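Local coordinates for protein serine protease pet (Escherichia coli, PDB 4OM9) that acts as a secreted serine protease and enterotoxin, the passenger domain of an autotransporter, probably cleaving host alpha-fodrin after entering intestinal cells, at residues A[432-437]-A[454-459]; A[458-463]-A[478-483]; A[386-391]-A[411-416]; A[505-510]-A[581-586]; A[379-384]-A[404-409]. One frame throughout, in Å; residues are numbered along the deposited sequence.

Contact 1: A[432-437]-A[454-459]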
# COMPACT_ATOMS: atom_id res chain seq x y z
N ASP A 432 11.38 -14.60 -10.19
CA ASP A 432 10.36 -15.52 -10.71
C ASP A 432 10.70 -16.95 -10.26
O ASP A 432 11.66 -17.56 -10.76
CB ASP A 432 10.27 -15.42 -12.23
CG ASP A 432 9.22 -16.34 -12.83
OD1 ASP A 432 8.44 -16.98 -12.08
OD2 ASP A 432 9.15 -16.43 -14.07
N LEU A 433 9.92 -17.46 -9.31
CA LEU A 433 10.16 -18.78 -8.73
C LEU A 433 9.88 -19.84 -9.78
O LEU A 433 10.33 -20.97 -9.64
CB LEU A 433 9.28 -19.03 -7.49
CG LEU A 433 9.42 -18.03 -6.34
CD1 LEU A 433 8.59 -18.45 -5.16
CD2 LEU A 433 10.84 -17.88 -5.92
N ASN A 434 9.13 -19.47 -10.80
CA ASN A 434 8.97 -20.30 -11.99
C ASN A 434 8.60 -21.76 -11.67
O ASN A 434 9.21 -22.70 -12.17
CB ASN A 434 10.26 -20.24 -12.81
CG ASN A 434 10.14 -20.96 -14.13
OD1 ASN A 434 9.04 -21.04 -14.70
ND2 ASN A 434 11.26 -21.53 -14.62
N GLY A 435 7.59 -21.94 -10.82
CA GLY A 435 7.13 -23.28 -10.48
C GLY A 435 7.87 -23.93 -9.33
O GLY A 435 7.44 -24.96 -8.83
N HIS A 436 8.98 -23.32 -8.90
CA HIS A 436 9.77 -23.84 -7.77
C HIS A 436 9.30 -23.26 -6.43
O HIS A 436 8.75 -22.16 -6.38
CB HIS A 436 11.25 -23.53 -7.98
CG HIS A 436 11.82 -24.13 -9.23
ND1 HIS A 436 12.27 -25.44 -9.29
CD2 HIS A 436 11.99 -23.61 -10.47
CE1 HIS A 436 12.70 -25.69 -10.51
NE2 HIS A 436 12.55 -24.60 -11.25
N ASN A 437 9.53 -24.01 -5.35
CA ASN A 437 9.27 -23.55 -4.00
C ASN A 437 10.56 -22.98 -3.43
O ASN A 437 11.62 -23.59 -3.57
CB ASN A 437 8.76 -24.69 -3.10
CG ASN A 437 7.47 -25.36 -3.62
OD1 ASN A 437 6.64 -24.73 -4.26
ND2 ASN A 437 7.32 -26.65 -3.33
N ASN A 454 5.56 -15.69 -9.75
CA ASN A 454 5.69 -16.98 -10.41
C ASN A 454 4.89 -17.00 -11.70
O ASN A 454 3.67 -17.05 -11.67
CB ASN A 454 5.25 -18.11 -9.50
CG ASN A 454 5.17 -19.43 -10.23
OD1 ASN A 454 5.98 -19.70 -11.12
ND2 ASN A 454 4.18 -20.26 -9.89
N SER A 455 5.62 -16.97 -12.82
CA SER A 455 5.03 -16.85 -14.14
C SER A 455 4.50 -18.18 -14.65
O SER A 455 3.88 -18.25 -15.71
CB SER A 455 6.06 -16.27 -15.12
OG SER A 455 7.22 -17.10 -15.24
N ASN A 456 4.77 -19.25 -13.92
CA ASN A 456 4.28 -20.58 -14.31
C ASN A 456 2.83 -20.76 -13.88
O ASN A 456 2.54 -20.85 -12.69
CB ASN A 456 5.16 -21.68 -13.71
CG ASN A 456 4.91 -23.04 -14.33
OD1 ASN A 456 3.78 -23.38 -14.70
ND2 ASN A 456 5.96 -23.84 -14.45
N THR A 457 1.92 -20.80 -14.84
CA THR A 457 0.50 -20.77 -14.51
C THR A 457 -0.06 -22.15 -14.18
O THR A 457 -1.25 -22.27 -13.87
CB THR A 457 -0.34 -20.17 -15.67
OG1 THR A 457 -0.33 -21.05 -16.80
CG2 THR A 457 0.21 -18.82 -16.10
N THR A 458 0.77 -23.18 -14.23
CA THR A 458 0.25 -24.54 -14.07
C THR A 458 0.84 -25.26 -12.86
O THR A 458 0.37 -26.32 -12.49
CB THR A 458 0.52 -25.39 -15.33
OG1 THR A 458 1.93 -25.38 -15.62
CG2 THR A 458 -0.25 -24.85 -16.52
N LYS A 459 1.87 -24.68 -12.28
CA LYS A 459 2.48 -25.24 -11.08
C LYS A 459 2.74 -24.11 -10.10
O LYS A 459 3.57 -23.22 -10.35
CB LYS A 459 3.77 -25.98 -11.41
CG LYS A 459 4.52 -26.48 -10.19
CD LYS A 459 5.69 -27.40 -10.61
CE LYS A 459 6.27 -28.16 -9.40
NZ LYS A 459 5.19 -28.54 -8.41
O HOH W 1 7.40 -19.96 -16.36
O HOH W 2 6.58 -26.21 -6.79

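Contact 2: A[458-463]-A[478-483]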
# COMPACT_ATOMS: atom_id res chain seq x y z
N THR A 458 0.77 -23.18 -14.23
CA THR A 458 0.25 -24.54 -14.07
C THR A 458 0.84 -25.26 -12.86
O THR A 458 0.37 -26.32 -12.49
CB THR A 458 0.52 -25.39 -15.33
OG1 THR A 458 1.93 -25.38 -15.62
CG2 THR A 458 -0.25 -24.85 -16.52
N LYS A 459 1.87 -24.68 -12.28
CA LYS A 459 2.48 -25.24 -11.08
C LYS A 459 2.74 -24.11 -10.10
O LYS A 459 3.57 -23.22 -10.35
CB LYS A 459 3.77 -25.98 -11.41
CG LYS A 459 4.52 -26.48 -10.19
CD LYS A 459 5.69 -27.40 -10.61
CE LYS A 459 6.27 -28.16 -9.40
NZ LYS A 459 5.19 -28.54 -8.41
N GLU A 460 2.03 -24.14 -8.99
CA GLU A 460 2.07 -23.04 -8.04
C GLU A 460 3.35 -23.11 -7.24
O GLU A 460 3.82 -24.21 -6.91
CB GLU A 460 0.83 -23.06 -7.14
CG GLU A 460 1.10 -22.72 -5.70
CD GLU A 460 -0.18 -22.74 -4.88
OE1 GLU A 460 -0.43 -23.75 -4.17
OE2 GLU A 460 -0.95 -21.76 -4.96
N SER A 461 3.91 -21.94 -6.94
CA SER A 461 5.14 -21.82 -6.17
C SER A 461 4.82 -21.49 -4.72
O SER A 461 4.12 -20.52 -4.43
CB SER A 461 6.05 -20.72 -6.74
OG SER A 461 6.73 -21.13 -7.92
N VAL A 462 5.36 -22.28 -3.80
CA VAL A 462 5.20 -21.96 -2.39
C VAL A 462 6.36 -21.10 -1.96
O VAL A 462 7.52 -21.50 -2.05
CB VAL A 462 5.15 -23.20 -1.50
CG1 VAL A 462 5.00 -22.77 -0.04
CG2 VAL A 462 4.02 -24.12 -1.91
N LEU A 463 6.04 -19.89 -1.52
CA LEU A 463 7.04 -19.00 -0.95
C LEU A 463 6.96 -19.03 0.58
O LEU A 463 5.97 -18.61 1.17
CB LEU A 463 6.83 -17.59 -1.48
CG LEU A 463 7.56 -16.45 -0.76
CD1 LEU A 463 9.05 -16.62 -0.91
CD2 LEU A 463 7.11 -15.11 -1.31
N ASP A 478 3.22 -11.31 -6.43
CA ASP A 478 2.08 -11.54 -7.28
C ASP A 478 2.33 -12.80 -8.11
O ASP A 478 3.28 -13.53 -7.85
CB ASP A 478 1.77 -10.32 -8.16
CG ASP A 478 2.83 -10.07 -9.23
OD1 ASP A 478 3.74 -10.89 -9.44
OD2 ASP A 478 2.73 -9.02 -9.90
N GLY A 479 1.47 -13.05 -9.08
CA GLY A 479 1.55 -14.29 -9.84
C GLY A 479 1.06 -15.51 -9.08
O GLY A 479 0.35 -15.41 -8.07
N ASN A 480 1.48 -16.68 -9.57
CA ASN A 480 0.97 -17.96 -9.11
C ASN A 480 1.72 -18.47 -7.88
O ASN A 480 2.45 -19.46 -7.95
CB ASN A 480 1.05 -18.99 -10.24
CG ASN A 480 0.35 -20.30 -9.90
OD1 ASN A 480 -0.50 -20.35 -9.03
ND2 ASN A 480 0.73 -21.37 -10.61
N VAL A 481 1.52 -17.78 -6.75
CA VAL A 481 2.29 -18.03 -5.55
C VAL A 481 1.39 -18.36 -4.34
O VAL A 481 0.25 -17.90 -4.25
CB VAL A 481 3.17 -16.79 -5.22
CG1 VAL A 481 3.95 -16.98 -3.93
CG2 VAL A 481 4.12 -16.45 -6.39
N ARG A 482 1.89 -19.18 -3.43
CA ARG A 482 1.27 -19.33 -2.13
C ARG A 482 2.31 -18.93 -1.10
O ARG A 482 3.48 -19.31 -1.23
CB ARG A 482 0.79 -20.76 -1.89
CG ARG A 482 0.64 -21.15 -0.44
CD ARG A 482 0.25 -22.62 -0.35
NE ARG A 482 0.26 -23.14 1.01
CZ ARG A 482 -0.82 -23.22 1.79
NH1 ARG A 482 -2.00 -22.81 1.36
NH2 ARG A 482 -0.70 -23.73 3.01
N LEU A 483 1.90 -18.14 -0.12
CA LEU A 483 2.81 -17.62 0.90
C LEU A 483 2.58 -18.28 2.24
O LEU A 483 1.45 -18.31 2.71
CB LEU A 483 2.62 -16.12 1.05
CG LEU A 483 3.40 -15.43 2.18
CD1 LEU A 483 4.88 -15.57 1.99
CD2 LEU A 483 3.06 -13.97 2.21

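Contact 3: A[386-391]-A[411-416]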
# COMPACT_ATOMS: atom_id res chain seq x y z
N VAL A 386 18.10 -13.03 -15.97
CA VAL A 386 19.14 -13.97 -15.66
C VAL A 386 18.43 -15.23 -15.15
O VAL A 386 17.65 -15.18 -14.19
CB VAL A 386 20.13 -13.42 -14.64
CG1 VAL A 386 21.15 -14.51 -14.23
CG2 VAL A 386 20.85 -12.21 -15.22
N ILE A 387 18.66 -16.34 -15.85
CA ILE A 387 18.01 -17.58 -15.51
C ILE A 387 18.98 -18.49 -14.77
O ILE A 387 20.10 -18.70 -15.21
CB ILE A 387 17.48 -18.29 -16.75
CG1 ILE A 387 16.59 -17.35 -17.57
CG2 ILE A 387 16.73 -19.59 -16.35
CD1 ILE A 387 16.15 -17.93 -18.92
N LEU A 388 18.56 -18.99 -13.63
CA LEU A 388 19.40 -19.87 -12.85
C LEU A 388 19.08 -21.27 -13.25
O LEU A 388 17.99 -21.75 -12.93
CB LEU A 388 19.17 -19.65 -11.36
CG LEU A 388 19.18 -18.18 -10.96
CD1 LEU A 388 18.95 -18.01 -9.46
CD2 LEU A 388 20.50 -17.53 -11.40
N GLY A 389 19.99 -21.92 -13.96
CA GLY A 389 19.74 -23.26 -14.46
C GLY A 389 20.46 -24.34 -13.68
O GLY A 389 20.44 -25.50 -14.06
N ALA A 390 21.09 -23.96 -12.57
CA ALA A 390 21.87 -24.93 -11.80
C ALA A 390 21.66 -24.76 -10.30
O ALA A 390 21.24 -23.69 -9.85
CB ALA A 390 23.37 -24.81 -12.15
N GLN A 391 21.94 -25.82 -9.53
CA GLN A 391 21.96 -25.72 -8.08
C GLN A 391 22.99 -24.66 -7.64
O GLN A 391 24.13 -24.68 -8.09
CB GLN A 391 22.27 -27.07 -7.42
CG GLN A 391 22.61 -26.97 -5.93
CD GLN A 391 22.08 -28.14 -5.08
OE1 GLN A 391 21.21 -27.95 -4.21
NE2 GLN A 391 22.62 -29.33 -5.30
N GLU A 411 16.48 -27.14 -9.34
CA GLU A 411 16.22 -27.32 -7.92
C GLU A 411 17.31 -26.64 -7.11
O GLU A 411 18.48 -26.71 -7.48
CB GLU A 411 16.14 -28.80 -7.54
CG GLU A 411 15.28 -29.66 -8.46
CD GLU A 411 13.81 -29.69 -8.05
OE1 GLU A 411 13.42 -30.54 -7.20
OE2 GLU A 411 13.04 -28.87 -8.60
N ASN A 412 16.92 -25.97 -6.03
CA ASN A 412 17.87 -25.34 -5.12
C ASN A 412 18.85 -24.40 -5.84
O ASN A 412 20.05 -24.40 -5.57
CB ASN A 412 18.64 -26.41 -4.35
CG ASN A 412 19.05 -25.96 -2.96
OD1 ASN A 412 18.30 -25.27 -2.27
ND2 ASN A 412 20.25 -26.35 -2.55
N ALA A 413 18.32 -23.62 -6.77
CA ALA A 413 19.13 -22.71 -7.58
C ALA A 413 19.64 -21.48 -6.83
O ALA A 413 20.62 -20.91 -7.23
CB ALA A 413 18.35 -22.25 -8.79
N LEU A 414 18.96 -21.07 -5.75
CA LEU A 414 19.41 -19.91 -4.99
C LEU A 414 20.50 -20.31 -4.03
O LEU A 414 20.93 -21.46 -4.03
CB LEU A 414 18.23 -19.24 -4.26
CG LEU A 414 17.46 -18.20 -5.09
CD1 LEU A 414 16.20 -17.65 -4.37
CD2 LEU A 414 18.36 -17.03 -5.59
N GLY A 415 20.97 -19.35 -3.23
CA GLY A 415 22.14 -19.52 -2.40
C GLY A 415 21.88 -19.88 -0.95
O GLY A 415 20.77 -20.22 -0.57
N GLU A 416 22.93 -19.78 -0.13
CA GLU A 416 22.84 -20.17 1.28
C GLU A 416 22.58 -18.97 2.18
O GLU A 416 22.67 -17.83 1.74
CB GLU A 416 24.14 -20.86 1.72
CG GLU A 416 24.56 -22.03 0.82
CD GLU A 416 25.89 -22.66 1.21
OE1 GLU A 416 26.20 -23.75 0.69
OE2 GLU A 416 26.62 -22.06 2.04

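Contact 4: A[505-510]-A[581-586]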
# COMPACT_ATOMS: atom_id res chain seq x y z
N ASN A 505 -2.39 -16.57 -4.28
CA ASN A 505 -3.47 -17.55 -4.30
C ASN A 505 -4.01 -17.72 -2.90
O ASN A 505 -5.20 -17.62 -2.67
CB ASN A 505 -2.99 -18.89 -4.85
CG ASN A 505 -2.31 -18.76 -6.20
OD1 ASN A 505 -2.69 -17.94 -7.03
ND2 ASN A 505 -1.28 -19.58 -6.43
N SER A 506 -3.11 -17.93 -1.95
CA SER A 506 -3.51 -18.14 -0.57
C SER A 506 -2.35 -17.82 0.35
O SER A 506 -1.22 -17.67 -0.10
CB SER A 506 -4.00 -19.57 -0.32
OG SER A 506 -2.94 -20.51 -0.46
N ILE A 507 -2.65 -17.72 1.63
CA ILE A 507 -1.65 -17.39 2.63
C ILE A 507 -1.90 -18.25 3.84
O ILE A 507 -3.04 -18.37 4.31
CB ILE A 507 -1.68 -15.90 3.03
CG1 ILE A 507 -1.29 -14.99 1.87
CG2 ILE A 507 -0.77 -15.65 4.21
CD1 ILE A 507 -1.51 -13.49 2.15
N SER A 508 -0.85 -18.87 4.36
CA SER A 508 -1.01 -19.74 5.51
C SER A 508 -0.01 -19.39 6.60
O SER A 508 1.18 -19.23 6.35
CB SER A 508 -0.87 -21.20 5.09
OG SER A 508 -0.27 -21.93 6.14
N ILE A 509 -0.54 -19.27 7.82
CA ILE A 509 0.18 -18.78 8.98
C ILE A 509 0.03 -19.75 10.13
O ILE A 509 -1.09 -20.01 10.57
CB ILE A 509 -0.37 -17.45 9.45
CG1 ILE A 509 -0.67 -16.54 8.26
CG2 ILE A 509 0.59 -16.82 10.42
CD1 ILE A 509 0.56 -16.01 7.61
N LYS A 510 1.13 -20.27 10.64
CA LYS A 510 1.09 -21.19 11.76
C LYS A 510 2.14 -20.80 12.77
O LYS A 510 3.32 -20.65 12.42
CB LYS A 510 1.29 -22.63 11.30
CG LYS A 510 0.20 -23.13 10.38
CD LYS A 510 0.55 -24.47 9.74
CE LYS A 510 -0.18 -24.63 8.42
NZ LYS A 510 -0.76 -25.98 8.23
N PHE A 581 -3.64 -6.08 -0.32
CA PHE A 581 -3.47 -7.47 0.04
C PHE A 581 -4.72 -8.19 -0.45
O PHE A 581 -5.86 -7.92 0.03
CB PHE A 581 -3.26 -7.62 1.55
CG PHE A 581 -2.18 -6.72 2.12
CD1 PHE A 581 -2.46 -5.38 2.41
CD2 PHE A 581 -0.90 -7.20 2.36
CE1 PHE A 581 -1.47 -4.55 2.93
CE2 PHE A 581 0.10 -6.37 2.89
CZ PHE A 581 -0.20 -5.04 3.17
N ARG A 582 -4.50 -9.03 -1.45
CA ARG A 582 -5.52 -9.83 -2.09
C ARG A 582 -5.13 -11.29 -2.01
O ARG A 582 -3.97 -11.65 -2.27
CB ARG A 582 -5.70 -9.41 -3.55
CG ARG A 582 -6.17 -7.96 -3.78
CD ARG A 582 -7.57 -7.75 -3.20
NE ARG A 582 -8.10 -6.39 -3.37
CZ ARG A 582 -7.90 -5.38 -2.53
NH1 ARG A 582 -7.14 -5.55 -1.44
NH2 ARG A 582 -8.45 -4.19 -2.77
N PHE A 583 -6.11 -12.13 -1.67
CA PHE A 583 -5.88 -13.57 -1.59
C PHE A 583 -7.19 -14.33 -1.55
O PHE A 583 -8.17 -13.84 -1.02
CB PHE A 583 -5.05 -13.90 -0.35
CG PHE A 583 -5.62 -13.33 0.91
CD1 PHE A 583 -6.63 -13.99 1.60
CD2 PHE A 583 -5.14 -12.12 1.42
CE1 PHE A 583 -7.18 -13.44 2.75
CE2 PHE A 583 -5.66 -11.59 2.56
CZ PHE A 583 -6.69 -12.25 3.24
N ASP A 584 -7.22 -15.53 -2.11
CA ASP A 584 -8.42 -16.33 -2.04
C ASP A 584 -8.69 -16.70 -0.60
O ASP A 584 -9.81 -16.53 -0.10
CB ASP A 584 -8.32 -17.58 -2.91
CG ASP A 584 -8.27 -17.24 -4.37
OD1 ASP A 584 -8.93 -16.25 -4.74
OD2 ASP A 584 -7.57 -17.94 -5.14
N ASN A 585 -7.65 -17.15 0.08
CA ASN A 585 -7.78 -17.57 1.46
C ASN A 585 -6.55 -17.30 2.32
O ASN A 585 -5.42 -17.54 1.90
CB ASN A 585 -8.12 -19.07 1.52
CG ASN A 585 -9.45 -19.39 0.88
OD1 ASN A 585 -10.51 -19.20 1.49
ND2 ASN A 585 -9.41 -19.86 -0.36
N LEU A 586 -6.78 -16.78 3.51
CA LEU A 586 -5.78 -16.79 4.55
C LEU A 586 -6.17 -17.81 5.63
O LEU A 586 -7.28 -17.74 6.18
CB LEU A 586 -5.64 -15.40 5.18
CG LEU A 586 -4.37 -15.21 6.02
CD1 LEU A 586 -3.93 -13.75 5.98
CD2 LEU A 586 -4.56 -15.65 7.42
O HOH W 3 -6.14 -18.10 -7.36

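Contact 5: A[379-384]-A[404-409]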
# COMPACT_ATOMS: atom_id res chain seq x y z
N LEU A 379 26.80 -12.37 -8.69
CA LEU A 379 26.15 -11.73 -9.80
C LEU A 379 25.69 -10.33 -9.39
O LEU A 379 25.18 -10.13 -8.29
CB LEU A 379 24.96 -12.57 -10.28
CG LEU A 379 24.09 -11.83 -11.30
CD1 LEU A 379 24.81 -11.71 -12.62
CD2 LEU A 379 22.73 -12.49 -11.49
N LYS A 380 25.88 -9.36 -10.28
CA LYS A 380 25.24 -8.05 -10.15
C LYS A 380 24.47 -7.77 -11.43
O LYS A 380 25.06 -7.59 -12.48
CB LYS A 380 26.27 -6.96 -9.89
CG LYS A 380 26.90 -7.06 -8.51
CD LYS A 380 27.60 -5.80 -8.10
CE LYS A 380 28.10 -5.91 -6.67
NZ LYS A 380 28.59 -4.62 -6.08
N THR A 381 23.14 -7.75 -11.34
CA THR A 381 22.33 -7.57 -12.54
C THR A 381 21.35 -6.38 -12.41
O THR A 381 20.82 -6.11 -11.33
CB THR A 381 21.55 -8.88 -12.88
OG1 THR A 381 20.75 -8.66 -14.05
CG2 THR A 381 20.66 -9.34 -11.74
N GLY A 382 21.15 -5.67 -13.52
CA GLY A 382 20.32 -4.48 -13.53
C GLY A 382 19.29 -4.41 -14.64
O GLY A 382 18.59 -3.42 -14.77
N ASN A 383 19.17 -5.46 -15.43
CA ASN A 383 18.29 -5.39 -16.59
C ASN A 383 18.12 -6.76 -17.24
O ASN A 383 18.95 -7.65 -17.07
CB ASN A 383 18.86 -4.38 -17.62
CG ASN A 383 17.81 -3.88 -18.57
OD1 ASN A 383 16.64 -4.22 -18.42
ND2 ASN A 383 18.20 -3.07 -19.54
N GLY A 384 17.05 -6.92 -18.01
CA GLY A 384 16.81 -8.18 -18.68
C GLY A 384 16.65 -9.35 -17.70
O GLY A 384 16.33 -9.15 -16.51
N GLY A 404 15.40 -5.54 -14.02
CA GLY A 404 15.94 -6.88 -14.20
C GLY A 404 15.03 -7.96 -13.62
O GLY A 404 14.24 -7.72 -12.71
N THR A 405 15.13 -9.16 -14.19
CA THR A 405 14.46 -10.35 -13.68
C THR A 405 15.48 -11.46 -13.40
O THR A 405 16.40 -11.70 -14.20
CB THR A 405 13.41 -10.86 -14.68
OG1 THR A 405 12.36 -9.90 -14.77
CG2 THR A 405 12.81 -12.20 -14.22
N VAL A 406 15.32 -12.09 -12.25
CA VAL A 406 16.03 -13.32 -11.93
C VAL A 406 15.03 -14.49 -11.89
O VAL A 406 14.01 -14.43 -11.20
CB VAL A 406 16.75 -13.20 -10.59
CG1 VAL A 406 17.38 -14.56 -10.21
CG2 VAL A 406 17.79 -12.14 -10.68
N GLN A 407 15.32 -15.55 -12.64
CA GLN A 407 14.37 -16.63 -12.80
C GLN A 407 14.94 -17.99 -12.45
O GLN A 407 15.94 -18.42 -13.02
CB GLN A 407 13.83 -16.68 -14.24
CG GLN A 407 12.87 -17.85 -14.43
CD GLN A 407 12.38 -18.01 -15.85
OE1 GLN A 407 13.05 -18.62 -16.68
NE2 GLN A 407 11.20 -17.49 -16.13
N LEU A 408 14.29 -18.68 -11.51
CA LEU A 408 14.70 -20.02 -11.11
C LEU A 408 14.36 -21.05 -12.18
O LEU A 408 13.26 -21.04 -12.71
CB LEU A 408 14.03 -20.41 -9.80
CG LEU A 408 14.19 -19.36 -8.70
CD1 LEU A 408 13.75 -19.91 -7.37
CD2 LEU A 408 15.62 -18.91 -8.62
N ASN A 409 15.30 -21.95 -12.48
CA ASN A 409 15.05 -22.99 -13.47
C ASN A 409 15.80 -24.29 -13.15
O ASN A 409 16.32 -24.95 -14.05
CB ASN A 409 15.44 -22.50 -14.86
CG ASN A 409 14.84 -23.34 -15.97
OD1 ASN A 409 13.66 -23.66 -15.96
ND2 ASN A 409 15.67 -23.71 -16.94
O HOH W 4 18.32 -9.57 -14.74

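Contact 1: A[432-437]-A[454-459]
The carboxylate of D432 and the amide of N454 lock together two loops on neighbouring coils of the parallel beta-helix, each through an Asx turn. D432 OD1 accepts S455 N from the next coil at 2.9 Å (N-H...O 163°) and, from the opposite face of the carboxylate plane, N434 N of its own loop. N454 OD1 is used in the same way: G435 N reaches it at 2.8 Å across the contact, and N456 N at 3.1 Å closes the Asx turn from the other face. Both oxygens are therefore gripped by two backbone N-H groups, one from each coil. Both side chains are buried, and CG anti to the backbone N (chi1 -179° in D432, 171° in N454) extends each oxygen towards the other loop. D432 OD2 and S455 OG are modelled 2.4 Å apart, a separation too short to trust. Further out, a type I' turn from L433 to H436 presents G435 N to N454. The other end of the N454 amide is held by ND2 to K459 O at 3.1 Å and by N480 O, while Q407 NE2 binds D432 OD2 and L408 O takes N434 ND2. A water donates to N434 OD1 at 2.6 Å and also to S455 OG. At the far edge the aliphatic chain of K459 runs over the backbone of G435, its CE 3.5 Å from G435 O.

Contact 2: A[458-463]-A[478-483]
S461, V462 and L463 pair with V481, R482 and L483 as parallel strands, their short axes 4.6 Å apart and inclined at 28°. The backbone is joined by S461 N to N480 O at 3.0 Å, almost straight at 176°, then by R482 N to S461 O at 2.8 Å and L463 N to R482 O at 2.6 Å. On the face carrying S461, V481, L463 and L483, the two leucines lie side by side and point the same way, L463 CG 3.9 Å from L483 CD1, while V481 CG1 reaches L463 CB at 3.8 Å. The other face bears V462 and R482. Here the E460 carboxylate crosses the arginine chain obliquely and rests on R482 CB, 3.7 Å from OE2. Its charged oxygens stay apart from the guanidinium: OE2 binds N505 ND2, and R482 NE makes its salt bridge with E484. The N480 CB points past the other strand, but CG anti to the backbone N (chi1 -172°) extends the amide along E460 and brings N480 ND2 to 3.3 Å from E460 CA. That amide is tied at both ends, ND2 to N456 O and OD1 to N505 ND2. In-register parallel pairing of successive coils, with L463 over L483 on the inward face, is characteristic of the parallel beta-helix of autotransporter passenger domains.

Contact 3: A[386-391]-A[411-416]
Q391 and A413 bring their CA atoms to 4.2 Å where the two chains meet at a steep angle, the 388-391 and 411-414 directions lying 108° apart. No backbone N-H...O bond joins them; instead A413 CA approaches A390 O at 3.3 Å and Q391 CA approaches N412 O at 3.4 Å, both as CA-H...O contacts. A390 O also accepts the hydroxyl of T393 in the same turn beyond strand 385-388. Towards the interior, L388 CB packs on the A413 methyl at 3.7 Å. L388 CG lies beside its own backbone N (chi1 -48°), a setting that carries CD1 on to L414 CD2 at 4.0 Å, the two leucines crossing at a slant. Strand 404-408 supports this apolar group through V406 and L408 under L388, and F440 lies against L414, so the loops are seated on the core of the beta-helix. At the exposed end the amides of Q391 and N412 meet nearly perpendicular, their planes 80° apart. Q391 CG stands anti to the backbone N and the chain then bends at chi2, which turns OE1 towards N412. The hydrogen bond from N412 ND2 to Q391 OE1 is modelled at 2.5 Å, so short that its exact geometry is doubtful. The chemistry thus changes from inside to outside: the leucines and A413 anchor the loops to the apolar interior, whereas the amide pair lies at the surface, where water can probably compete with it.

Contact 4: A[505-510]-A[581-586]
At a corner of the parallel beta-helix, N505 and D584 are the points at which successive coils turn from one face to the next, and the first bond across the contact joins them. D584 N donates to N505 O at 3.0 Å, coming from above the carbonyl plane at a bent N-H...O angle of 140°. Past the corner the chains run on as parallel strands: I507 N meets N585 O at 2.8 Å, nearly along the C=O axis, and L586 CA returns a CA-H...O contact to I507 O at 3.2 Å. Corner and strand repeat from coil to coil although the 70 residues between the two segments include an excursion with two helices. Into the helix interior point I507, F583 and L586. I507 crosses F583 at about a right angle, its CD1 3.9 Å from CD2 of the F583 ring in an oblique approach. The ring CG sits between its backbone N and carbonyl carbon (chi1 52°), folding the ring back so that N585 N lies at its edge. I507 CG2 packs on L586 CG at 4.1 Å, and I509 CG1 touches L586 CD2 at the same distance. M516 lies against both F583 and L586. Outside, R482 NH1 of the preceding coil binds S506 OG. A water donates to D584 OD2 at 2.6 Å and only weakly to N505 OD1.

Contact 5: A[379-384]-A[404-409]
T381, the last residue of strand 379-381, faces V406 across the inside of the parallel beta-helix, where two different sheets approach each other at a corner. Its methyl CG2 meets V406 CG2 at 4.1 Å, the two branched side chains crossing at a slant. T381 OG1 is anti to the backbone N (chi1 179°) and reaches a water at 2.7 Å. The same water has G384 O at 2.7 Å and T405 O at 2.9 Å as acceptors in reach, so it links the end of one strand to the beginning of the other. After T381 the chain leaves its sheet: G382 starts the turn, and N383 then passes close to G404, the two CA atoms only 3.7 Å apart. G404 has no CB, which would press on N383 N and the carbonyl carbon of G382. N383 points its own side chain away from strand 404-408 and curls it back, OD1 accepting G384 N at 2.8 Å from above the amide carbonyl plane, while its backbone O is taken by K363 NZ. G384 takes a positive phi (60°) just before strand 385-388 begins. On the second segment, V406 is backed by L431 of the next coil and T405 lies against K430, so the corner continues into the next coil. The direct link between the segments is made at the end of the turn, where T405 N donates to G384 O at 2.6 Å with an N-H...O angle of 165°.

How the contacts relate
The five contacts follow the beta-helix shaft of the passenger domain, each joining neighbouring coils, contact 4 across a 70-residue excursion. Along the chain, contacts 5 and 3 come first with alternating segments, then 1, 2 and 4 in series. Contacts 5 and 3, centres 11 Å apart, share the pairing of strands 385-388 and 404-408, one at each end of it. Contact 1 touches both and shares T458 and K459 with contact 2, their centres 6 Å apart. Contact 2 leads to contact 4, centres 11 Å apart, through adjacent strands 481-486 and 506-510. Contacts 3 and 4 lie about 27 Å apart between centres, so the contacts sample successive coils of the long shaft.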